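Long-range contacts in glutamine amido transferase (PDB 3M3P), which belongs to the glutamine amidotransferase family and has an alpha/beta fold built round one long mixed beta-sheet flanked by helices: residues G87-G92 against G172-I177; H108-W113 against E138-T143; V114-Q119 against L134-W139. One frame throughout, in Å; residues are numbered along the deposited sequence. Where two conformers were deposited one is given.

Interaction 1. Residues G87-G92 against G172-I177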
loop_
_atom_site.group_PDB
_atom_site.type_symbol
_atom_site.label_atom_id
_atom_site.label_comp_id
_atom_site.label_asym_id
_atom_site.label_seq_id
_atom_site.Cartn_x
_atom_site.Cartn_y
_atom_site.Cartn_z
ATOM N N GLY A 87 2.812 -3.210 -0.779
ATOM C CA GLY A 87 2.409 -2.627 0.491
ATOM C C GLY A 87 1.794 -1.275 0.324
ATOM O O GLY A 87 2.329 -0.417 -0.425
ATOM N N HIS A 88 0.673 -1.081 0.998
ATOM C CA HIS A 88 -0.122 0.129 0.938
ATOM C C HIS A 88 -0.037 0.828 2.334
ATOM O O HIS A 88 -0.506 0.259 3.301
ATOM C CB HIS A 88 -1.631 -0.203 0.687
ATOM C CG HIS A 88 -1.953 -0.997 -0.568
ATOM N ND1 HIS A 88 -1.777 -2.364 -0.673
ATOM C CD2 HIS A 88 -2.479 -0.596 -1.753
ATOM C CE1 HIS A 88 -2.229 -2.758 -1.864
ATOM N NE2 HIS A 88 -2.655 -1.700 -2.533
ATOM N N CYS A 89 0.508 2.050 2.408
ATOM C CA CYS A 89 0.614 2.815 3.631
ATOM C C CYS A 89 1.407 2.055 4.697
ATOM O O CYS A 89 2.576 1.795 4.453
ATOM C CB CYS A 89 -0.773 3.250 4.034
ATOM S SG CYS A 89 -0.761 4.654 5.297
ATOM N N LEU A 90 0.821 1.635 5.839
ATOM C CA LEU A 90 1.541 0.784 6.778
ATOM C C LEU A 90 2.221 -0.385 6.045
ATOM O O LEU A 90 3.353 -0.757 6.357
ATOM C CB LEU A 90 0.626 0.211 7.876
ATOM C CG LEU A 90 1.256 -0.758 8.901
ATOM C CD1 LEU A 90 2.379 -0.040 9.691
ATOM C CD2 LEU A 90 0.133 -1.295 9.849
ATOM N N GLY A 91 1.538 -1.019 5.095
ATOM C CA GLY A 91 2.156 -2.109 4.361
ATOM C C GLY A 91 3.433 -1.695 3.636
ATOM O O GLY A 91 4.394 -2.469 3.595
ATOM N N GLY A 92 3.463 -0.495 3.029
ATOM C CA GLY A 92 4.681 0.028 2.444
ATOM C C GLY A 92 5.765 0.245 3.460
ATOM O O GLY A 92 6.936 0.056 3.178
ATOM N N GLY A 172 6.297 -0.634 -2.688
ATOM C CA GLY A 172 5.728 -0.058 -1.490
ATOM C C GLY A 172 5.291 1.351 -1.735
ATOM O O GLY A 172 6.019 2.108 -2.407
ATOM N N PHE A 173 4.123 1.697 -1.183
ATOM C CA PHE A 173 3.541 3.040 -1.283
ATOM C C PHE A 173 3.257 3.589 0.094
ATOM O O PHE A 173 2.782 2.859 0.977
ATOM C CB PHE A 173 2.209 2.974 -2.026
ATOM C CG PHE A 173 2.327 2.769 -3.523
ATOM C CD1 PHE A 173 2.473 3.814 -4.377
ATOM C CD2 PHE A 173 2.272 1.467 -4.059
ATOM C CE1 PHE A 173 2.565 3.606 -5.749
ATOM C CE2 PHE A 173 2.337 1.255 -5.450
ATOM C CZ PHE A 173 2.540 2.328 -6.261
ATOM N N GLN A 174 3.452 4.909 0.233
ATOM C CA GLN A 174 2.973 5.639 1.405
ATOM C C GLN A 174 1.530 6.000 1.284
ATOM O O GLN A 174 0.811 6.091 2.280
ATOM C CB GLN A 174 3.860 6.856 1.675
ATOM C CG GLN A 174 3.544 7.563 2.991
ATOM C CD GLN A 174 3.727 6.655 4.166
ATOM O OE1 GLN A 174 4.860 6.352 4.615
ATOM N NE2 GLN A 174 2.584 6.211 4.750
ATOM N N CYS A 175 1.100 6.311 0.079
ATOM C CA CYS A 175 -0.252 6.664 -0.248
ATOM C C CYS A 175 -1.119 5.400 -0.379
ATOM O O CYS A 175 -0.609 4.273 -0.311
ATOM C CB CYS A 175 -0.259 7.441 -1.564
ATOM S SG CYS A 175 0.439 6.577 -2.970
ATOM N N HIS A 176 -2.433 5.597 -0.554
ATOM C CA HIS A 176 -3.406 4.554 -0.704
ATOM C C HIS A 176 -3.825 4.504 -2.162
ATOM O O HIS A 176 -4.700 5.277 -2.587
ATOM C CB HIS A 176 -4.645 4.846 0.142
ATOM C CG HIS A 176 -4.440 4.725 1.617
ATOM N ND1 HIS A 176 -4.601 3.516 2.268
ATOM C CD2 HIS A 176 -4.169 5.653 2.565
ATOM C CE1 HIS A 176 -4.401 3.703 3.571
ATOM N NE2 HIS A 176 -4.112 4.983 3.770
ATOM N N ILE A 177 -3.261 3.571 -2.903
ATOM C CA ILE A 177 -3.685 3.408 -4.292
ATOM C C ILE A 177 -4.909 2.505 -4.416
ATOM O O ILE A 177 -5.478 2.373 -5.516
ATOM C CB ILE A 177 -2.582 2.884 -5.235
ATOM C CG1 ILE A 177 -2.091 1.494 -4.913
ATOM C CG2 ILE A 177 -1.377 3.932 -5.271
ATOM C CD1 ILE A 177 -1.243 0.880 -6.066
#
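Two backbone bonds tie Gly-87 to Phe-173 and Phe-173 to Cys-89, the ladder of neighbouring parallel strands running out at its C-terminal end. Phe-173 N gives its hydrogen to Gly-87 O at 2.9 Å, and Cys-89 N reaches Phe-173 O at 2.8 Å on a clearly bent path. Weaker CA-H...O contacts fill in between: Gly-172 CA lies 3.6 Å from the same Gly-87 O, and Cys-89 CA lies 3.5 Å from Gln-174 O.

Just past the strand the chain turns sharply into helix 90-98, and Cys-89, at the N-cap position, makes the turn with phi 58° and psi -114°, strained for a residue with a side chain. With Gly-87 and Gly-91 two places away on either side, this is consistent with the nucleophile elbow of the family, whose triad is a cysteine, a histidine and a glutamate. Gly-92 and Gly-172 let helix and strand meet backbone to backbone.

The Cys-89 side chain meets the His-176 ring. Cys-89 CB sits over one face, 4.0 Å from the centroid of the His-176 ring, a CH-pi contact. Cys-89 SG, swung anti to its own N (chi1 -163°), approaches obliquely and ends 3.7 Å from His-176 NE2. Gln-174 NE2 lies 3.7 Å from Cys-89 SG, while Gln-174 OE1 is held by Gln-93. His-176 ND1 is hydrogen-bonded to Glu-178, which with the edge-to-face Trp-187 limits the turn of the ring; Cys-89, His-176 and Glu-178 are thus consistent with that triad.

The apolar touch is made by His-88, whose CD2 lies 3.8 Å from Ile-177 CG1, the two side chains crossing at about a right angle. Both ring nitrogens of His-88 are taken, ND1 by Met-54 O and NE2 by Tyr-233 OH.

Interaction 2. Residues H108-W113 against E138-T143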
loop_
_atom_site.group_PDB
_atom_site.type_symbol
_atom_site.label_atom_id
_atom_site.label_comp_id
_atom_site.label_asym_id
_atom_site.label_seq_id
_atom_site.Cartn_x
_atom_site.Cartn_y
_atom_site.Cartn_z
ATOM N N HIS A 108 5.372 16.997 8.907
ATOM C CA HIS A 108 3.991 17.374 8.635
ATOM C C HIS A 108 3.241 16.153 8.115
ATOM O O HIS A 108 3.766 15.391 7.291
ATOM C CB HIS A 108 3.929 18.465 7.583
ATOM C CG HIS A 108 4.717 19.688 7.937
ATOM N ND1 HIS A 108 4.393 20.515 8.991
ATOM C CD2 HIS A 108 5.873 20.147 7.420
ATOM C CE1 HIS A 108 5.326 21.459 9.084
ATOM N NE2 HIS A 108 6.188 21.288 8.102
ATOM N N ALA A 109 2.042 15.954 8.619
ATOM C CA ALA A 109 1.205 14.852 8.163
ATOM C C ALA A 109 0.702 15.102 6.716
ATOM O O ALA A 109 0.777 16.216 6.204
ATOM C CB ALA A 109 0.030 14.658 9.101
ATOM N N GLU A 110 0.170 14.057 6.085
ATOM C CA GLU A 110 -0.602 14.220 4.863
ATOM C C GLU A 110 -1.922 13.556 5.039
ATOM O O GLU A 110 -1.973 12.345 5.226
ATOM C CB GLU A 110 0.103 13.650 3.606
ATOM C CG GLU A 110 1.435 14.317 3.276
ATOM C CD GLU A 110 2.136 13.717 2.064
ATOM O OE1 GLU A 110 2.178 12.462 1.984
ATOM O OE2 GLU A 110 2.530 14.515 1.171
ATOM N N ILE A 111 -2.999 14.335 4.948
ATOM C CA ILE A 111 -4.365 13.792 5.014
ATOM C C ILE A 111 -5.171 14.444 3.923
ATOM O O ILE A 111 -5.461 15.646 3.981
ATOM C CB ILE A 111 -5.025 13.934 6.397
ATOM C CG1 ILE A 111 -4.154 13.360 7.519
ATOM C CG2 ILE A 111 -6.435 13.297 6.328
ATOM C CD1 ILE A 111 -4.664 13.542 8.976
ATOM N N GLY A 112 -5.548 13.654 2.942
ATOM C CA GLY A 112 -6.332 14.131 1.802
ATOM C C GLY A 112 -5.613 13.923 0.502
ATOM O O GLY A 112 -4.828 12.995 0.365
ATOM N N TRP A 113 -5.932 14.728 -0.480
ATOM C CA TRP A 113 -5.408 14.609 -1.859
ATOM C C TRP A 113 -4.177 15.439 -2.000
ATOM O O TRP A 113 -4.235 16.638 -1.702
ATOM C CB TRP A 113 -6.492 15.068 -2.851
ATOM C CG TRP A 113 -7.740 14.269 -2.738
ATOM C CD1 TRP A 113 -8.908 14.656 -2.167
ATOM C CD2 TRP A 113 -7.941 12.950 -3.222
ATOM N NE1 TRP A 113 -9.860 13.639 -2.267
ATOM C CE2 TRP A 113 -9.279 12.560 -2.883
ATOM C CE3 TRP A 113 -7.134 12.039 -3.923
ATOM C CZ2 TRP A 113 -9.815 11.305 -3.269
ATOM C CZ3 TRP A 113 -7.632 10.808 -4.263
ATOM C CH2 TRP A 113 -8.969 10.432 -3.917
ATOM N N GLU A 138 -3.820 10.322 0.681
ATOM C CA GLU A 138 -2.951 10.168 1.848
ATOM C C GLU A 138 -3.720 10.207 3.151
ATOM O O GLU A 138 -4.660 10.990 3.286
ATOM C CB GLU A 138 -1.959 11.335 1.877
ATOM C CG GLU A 138 -0.975 11.419 0.668
ATOM C CD GLU A 138 0.085 10.376 0.615
ATOM O OE1 GLU A 138 0.206 9.509 1.503
ATOM O OE2 GLU A 138 0.796 10.461 -0.449
ATOM N N TRP A 139 -3.238 9.465 4.140
ATOM C CA TRP A 139 -3.711 9.632 5.526
ATOM C C TRP A 139 -2.656 9.014 6.433
ATOM O O TRP A 139 -2.750 7.884 6.863
ATOM C CB TRP A 139 -5.118 9.070 5.719
ATOM C CG TRP A 139 -5.781 9.505 6.994
ATOM C CD1 TRP A 139 -5.198 9.691 8.235
ATOM C CD2 TRP A 139 -7.162 9.755 7.172
ATOM N NE1 TRP A 139 -6.150 10.066 9.139
ATOM C CE2 TRP A 139 -7.367 10.120 8.512
ATOM C CE3 TRP A 139 -8.257 9.719 6.297
ATOM C CZ2 TRP A 139 -8.648 10.388 9.030
ATOM C CZ3 TRP A 139 -9.535 10.003 6.813
ATOM C CH2 TRP A 139 -9.706 10.327 8.162
ATOM N N HIS A 140 -1.583 9.779 6.663
ATOM C CA HIS A 140 -0.419 9.253 7.384
ATOM C C HIS A 140 0.333 10.313 8.122
ATOM O O HIS A 140 0.347 11.476 7.744
ATOM C CB HIS A 140 0.560 8.510 6.442
ATOM C CG HIS A 140 1.352 9.409 5.572
ATOM N ND1 HIS A 140 2.681 9.732 5.819
ATOM C CD2 HIS A 140 0.987 10.074 4.445
ATOM C CE1 HIS A 140 3.071 10.597 4.891
ATOM N NE2 HIS A 140 2.069 10.796 4.039
ATOM N N TYR A 141 0.967 9.859 9.206
ATOM C CA TYR A 141 1.800 10.678 10.074
ATOM C C TYR A 141 3.262 10.305 10.068
ATOM O O TYR A 141 4.081 11.032 10.643
ATOM C CB TYR A 141 1.243 10.579 11.491
ATOM C CG TYR A 141 -0.145 11.130 11.663
ATOM C CD1 TYR A 141 -0.362 12.461 11.962
ATOM C CD2 TYR A 141 -1.255 10.315 11.559
ATOM C CE1 TYR A 141 -1.647 12.971 12.116
ATOM C CE2 TYR A 141 -2.539 10.838 11.754
ATOM C CZ TYR A 141 -2.709 12.165 12.015
ATOM O OH TYR A 141 -3.982 12.619 12.211
ATOM N N GLN A 142 3.592 9.148 9.508
ATOM C CA GLN A 142 4.991 8.677 9.492
ATOM C C GLN A 142 5.437 8.423 8.065
ATOM O O GLN A 142 4.644 8.416 7.123
ATOM C CB GLN A 142 5.160 7.434 10.395
ATOM C CG GLN A 142 4.703 7.677 11.803
ATOM C CD GLN A 142 5.195 6.621 12.760
ATOM O OE1 GLN A 142 4.994 5.424 12.490
ATOM N NE2 GLN A 142 5.828 7.010 13.880
ATOM N N THR A 143 6.719 8.116 7.923
ATOM C CA THR A 143 7.339 7.918 6.631
ATOM C C THR A 143 8.388 6.832 6.699
ATOM O O THR A 143 9.077 6.710 7.732
ATOM C CB THR A 143 7.985 9.261 6.087
ATOM O OG1 THR A 143 8.634 9.028 4.835
ATOM C CG2 THR A 143 8.945 9.883 7.067
#
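A classic beta bulge marks this antiparallel pairing: Trp-139 and His-140 both face Glu-110, so strand 138-140 carries one residue extra where it runs beside 109-111. Toward Gly-112 the pairing is regular, Gly-112 and Glu-138 exchanging both backbone bonds. At the bulge itself Glu-110 N gives to His-140 O at 3.1 Å and His-140 N returns to Glu-110 O at 3.0 Å. Gly-112 turns the chain through a corner with a positive phi.

On the face that carries Glu-110, Glu-138 and His-140, a short, straight bond joins His-140 NE2 to Glu-110 OE1 at 2.6 Å, with 175° at the hydrogen. It lies in the plane of the imidazole and meets OE1 on the anti side of the carboxylate, whose own plane stands nearly perpendicular to the ring. Through its other nitrogen, His-140 ND1 donates to Gln-142 O at 2.7 Å, so the ring is pinned at two points. The first torsion of His-140 (chi1 74°) wedges CG between backbone N and carbonyl carbon, bringing the ring back over the neighbouring strand. With both nitrogens donating, the ring is probably positively charged, which would ease the approach of the second carboxylate, Glu-138 OE2 coming within 3.4 Å of Glu-110 OE1. Gln-162 adds a donor to that same OE1, and Ser-156 holds OE2.

On the other face Ile-111 packs on Trp-139, Ile-111 CG2 sitting over the indole 3.9 Å from the centroid of the Trp-139 five-membered ring, a CH-pi contact. Beside it, at the strand end, Ala-109 CB lies 3.6 Å from Tyr-141 CD1. Glu-194 OE1 accepts from Trp-139 NE1 and is also hydrogen-bonded to the tyrosine hydroxyl, and Ile-111 CD1 rests 3.4 Å from that hydroxyl, Tyr-141 OH.

Interaction 3. Residues V114-Q119 against L134-W139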
loop_
_atom_site.group_PDB
_atom_site.type_symbol
_atom_site.label_atom_id
_atom_site.label_comp_id
_atom_site.label_asym_id
_atom_site.label_seq_id
_atom_site.Cartn_x
_atom_site.Cartn_y
_atom_site.Cartn_z
ATOM N N VAL A 114 -3.095 14.827 -2.443
ATOM C CA VAL A 114 -1.804 15.512 -2.545
ATOM C C VAL A 114 -1.206 15.395 -3.930
ATOM O O VAL A 114 -1.321 14.375 -4.613
ATOM C CB VAL A 114 -0.816 15.009 -1.486
ATOM C CG1 VAL A 114 -1.593 14.734 -0.151
ATOM C CG2 VAL A 114 -0.090 13.753 -1.933
ATOM N N ARG A 115 -0.569 16.474 -4.354
ATOM C CA ARG A 115 0.221 16.494 -5.581
ATOM C C ARG A 115 1.517 15.695 -5.432
ATOM O O ARG A 115 2.209 15.797 -4.415
ATOM C CB ARG A 115 0.550 17.907 -5.950
ATOM C CG ARG A 115 -0.638 18.836 -6.134
ATOM C CD ARG A 115 -0.209 20.229 -6.521
ATOM N NE ARG A 115 0.350 20.288 -7.866
ATOM C CZ ARG A 115 0.984 21.341 -8.377
ATOM N NH1 ARG A 115 1.159 22.421 -7.667
ATOM N NH2 ARG A 115 1.425 21.287 -9.623
ATOM N N ALA A 116 1.834 14.870 -6.422
ATOM C CA ALA A 116 3.053 14.068 -6.391
ATOM C C ALA A 116 3.657 13.966 -7.792
ATOM O O ALA A 116 2.980 14.148 -8.809
ATOM C CB ALA A 116 2.809 12.705 -5.746
ATOM N N TRP A 117 4.945 13.710 -7.803
ATOM C CA TRP A 117 5.754 13.661 -9.042
ATOM C C TRP A 117 6.583 12.419 -9.045
ATOM O O TRP A 117 7.360 12.187 -8.112
ATOM C CB TRP A 117 6.640 14.925 -9.147
ATOM C CG TRP A 117 5.812 16.148 -9.222
ATOM C CD1 TRP A 117 5.286 16.702 -10.350
ATOM C CD2 TRP A 117 5.327 16.896 -8.136
ATOM N NE1 TRP A 117 4.505 17.795 -10.016
ATOM C CE2 TRP A 117 4.535 17.950 -8.669
ATOM C CE3 TRP A 117 5.502 16.811 -6.778
ATOM C CZ2 TRP A 117 3.906 18.906 -7.836
ATOM C CZ3 TRP A 117 4.858 17.772 -5.938
ATOM C CH2 TRP A 117 4.077 18.773 -6.499
ATOM N N PRO A 118 6.479 11.612 -10.121
ATOM C CA PRO A 118 7.400 10.503 -10.272
ATOM C C PRO A 118 8.841 11.016 -10.282
ATOM O O PRO A 118 9.112 12.058 -10.864
ATOM C CB PRO A 118 6.989 9.884 -11.630
ATOM C CG PRO A 118 5.529 10.214 -11.766
ATOM C CD PRO A 118 5.407 11.575 -11.139
ATOM N N GLN A 119 9.766 10.223 -9.759
ATOM C CA GLN A 119 11.167 10.443 -10.010
ATOM C C GLN A 119 11.468 10.111 -11.451
ATOM O O GLN A 119 10.782 9.259 -12.044
ATOM C CB GLN A 119 12.013 9.573 -9.076
ATOM C CG GLN A 119 11.981 10.001 -7.592
ATOM C CD GLN A 119 12.571 11.319 -7.308
ATOM O OE1 GLN A 119 11.852 12.151 -6.837
ATOM N NE2 GLN A 119 13.900 11.511 -7.473
ATOM N N LEU A 134 0.943 13.129 -10.573
ATOM C CA LEU A 134 -0.144 12.276 -10.086
ATOM C C LEU A 134 -0.787 12.917 -8.893
ATOM O O LEU A 134 -0.208 13.762 -8.224
ATOM C CB LEU A 134 0.425 10.895 -9.710
ATOM C CG LEU A 134 1.000 10.068 -10.863
ATOM C CD1 LEU A 134 1.704 8.793 -10.366
ATOM C CD2 LEU A 134 -0.111 9.605 -11.817
ATOM N N GLU A 135 -2.014 12.569 -8.639
ATOM C CA GLU A 135 -2.681 12.913 -7.392
ATOM C C GLU A 135 -2.784 11.659 -6.514
ATOM O O GLU A 135 -3.215 10.607 -6.941
ATOM C CB GLU A 135 -4.083 13.485 -7.698
ATOM C CG GLU A 135 -4.919 13.630 -6.386
ATOM C CD GLU A 135 -6.170 14.422 -6.626
ATOM O OE1 GLU A 135 -7.210 13.759 -6.797
ATOM O OE2 GLU A 135 -6.128 15.647 -6.647
ATOM N N LEU A 136 -2.354 11.784 -5.263
ATOM C CA LEU A 136 -2.338 10.683 -4.302
ATOM C C LEU A 136 -3.366 10.892 -3.203
ATOM O O LEU A 136 -3.624 12.038 -2.802
ATOM C CB LEU A 136 -0.974 10.528 -3.648
ATOM C CG LEU A 136 0.282 10.604 -4.577
ATOM C CD1 LEU A 136 1.558 10.298 -3.803
ATOM C CD2 LEU A 136 0.118 9.635 -5.721
ATOM N N PHE A 137 -3.949 9.824 -2.707
ATOM C CA PHE A 137 -4.743 9.851 -1.480
ATOM C C PHE A 137 -3.866 9.452 -0.310
ATOM O O PHE A 137 -3.266 8.386 -0.307
ATOM C CB PHE A 137 -5.965 8.925 -1.519
ATOM C CG PHE A 137 -6.873 9.167 -0.330
ATOM C CD1 PHE A 137 -7.676 10.270 -0.301
ATOM C CD2 PHE A 137 -6.787 8.362 0.798
ATOM C CE1 PHE A 137 -8.508 10.503 0.799
ATOM C CE2 PHE A 137 -7.579 8.604 1.905
ATOM C CZ PHE A 137 -8.426 9.678 1.925
ATOM N N GLU A 138 -3.820 10.322 0.681
ATOM C CA GLU A 138 -2.951 10.168 1.848
ATOM C C GLU A 138 -3.720 10.207 3.151
ATOM O O GLU A 138 -4.660 10.990 3.286
ATOM C CB GLU A 138 -1.959 11.335 1.877
ATOM C CG GLU A 138 -0.975 11.419 0.668
ATOM C CD GLU A 138 0.085 10.376 0.615
ATOM O OE1 GLU A 138 0.206 9.509 1.503
ATOM O OE2 GLU A 138 0.796 10.461 -0.449
ATOM N N TRP A 139 -3.238 9.465 4.140
ATOM C CA TRP A 139 -3.711 9.632 5.526
ATOM C C TRP A 139 -2.656 9.014 6.433
ATOM O O TRP A 139 -2.750 7.884 6.863
ATOM C CB TRP A 139 -5.118 9.070 5.719
ATOM C CG TRP A 139 -5.781 9.505 6.994
ATOM C CD1 TRP A 139 -5.198 9.691 8.235
ATOM C CD2 TRP A 139 -7.162 9.755 7.172
ATOM N NE1 TRP A 139 -6.150 10.066 9.139
ATOM C CE2 TRP A 139 -7.367 10.120 8.512
ATOM C CE3 TRP A 139 -8.257 9.719 6.297
ATOM C CZ2 TRP A 139 -8.648 10.388 9.030
ATOM C CZ3 TRP A 139 -9.535 10.003 6.813
ATOM C CH2 TRP A 139 -9.706 10.327 8.162
#
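Ala-116 and Leu-136 make the tight spot between these two antiparallel strands. Ala-116 CB presses on Leu-136 CD1 at 3.3 Å, closer than ordinary carbon contact; with Leu-136 CG anti to its carbonyl carbon (chi1 -45°), the branch lies against Ala-116. Two pairs of backbone bonds keep the strands locked: Val-114 with Leu-136 and Ala-116 with Leu-134, all four 2.9 Å from N to O, the straightest being Leu-136 N to Val-114 O at 173°. The methyls of Val-114 lie across the aliphatic part of Glu-138, about at right angles to it, though Val-114 has two conformers and the detail is tentative. Trp-228 of helix 218-237 covers Leu-134 and Leu-136.

The face holding Arg-115 and Glu-135 is looser. These two side chains stand opposite each other in the ladder yet do not pair: Arg-115 turns to Glu-133, the edge of the Trp-117 indole lying over one face of its guanidinium, and Glu-135 goes to Arg-221 of helix 218-237. The apolar contact between the strands is thus mostly on the buried face, while the charged face spends its ion pairs on residues beyond the two strands, leaving the backbone ladder to join them there.

Overall arrangement
All three contacts belong to one mixed sheet. Interaction 1 lies in its parallel part, about 3 Å from the centre of the chain to the centre of the contact, where strands 85-88 and 170-173 are neighbours; interactions 2 and 3 are centred about 13 Å out, on either edge of strand 134-140, which they share. The centres are 11 to 12 Å apart. Along the chain, strand 85-88 comes first, then 103-111, 113-118 and 134-140, and 170-173 returns last to close interaction 1 round the others. A probable backbone hydrogen bond, His-176 N to Phe-137 O, joins interaction 1 to interaction 3, so strand 134-140 is tied to the loop that carries His-176, which faces the elbow.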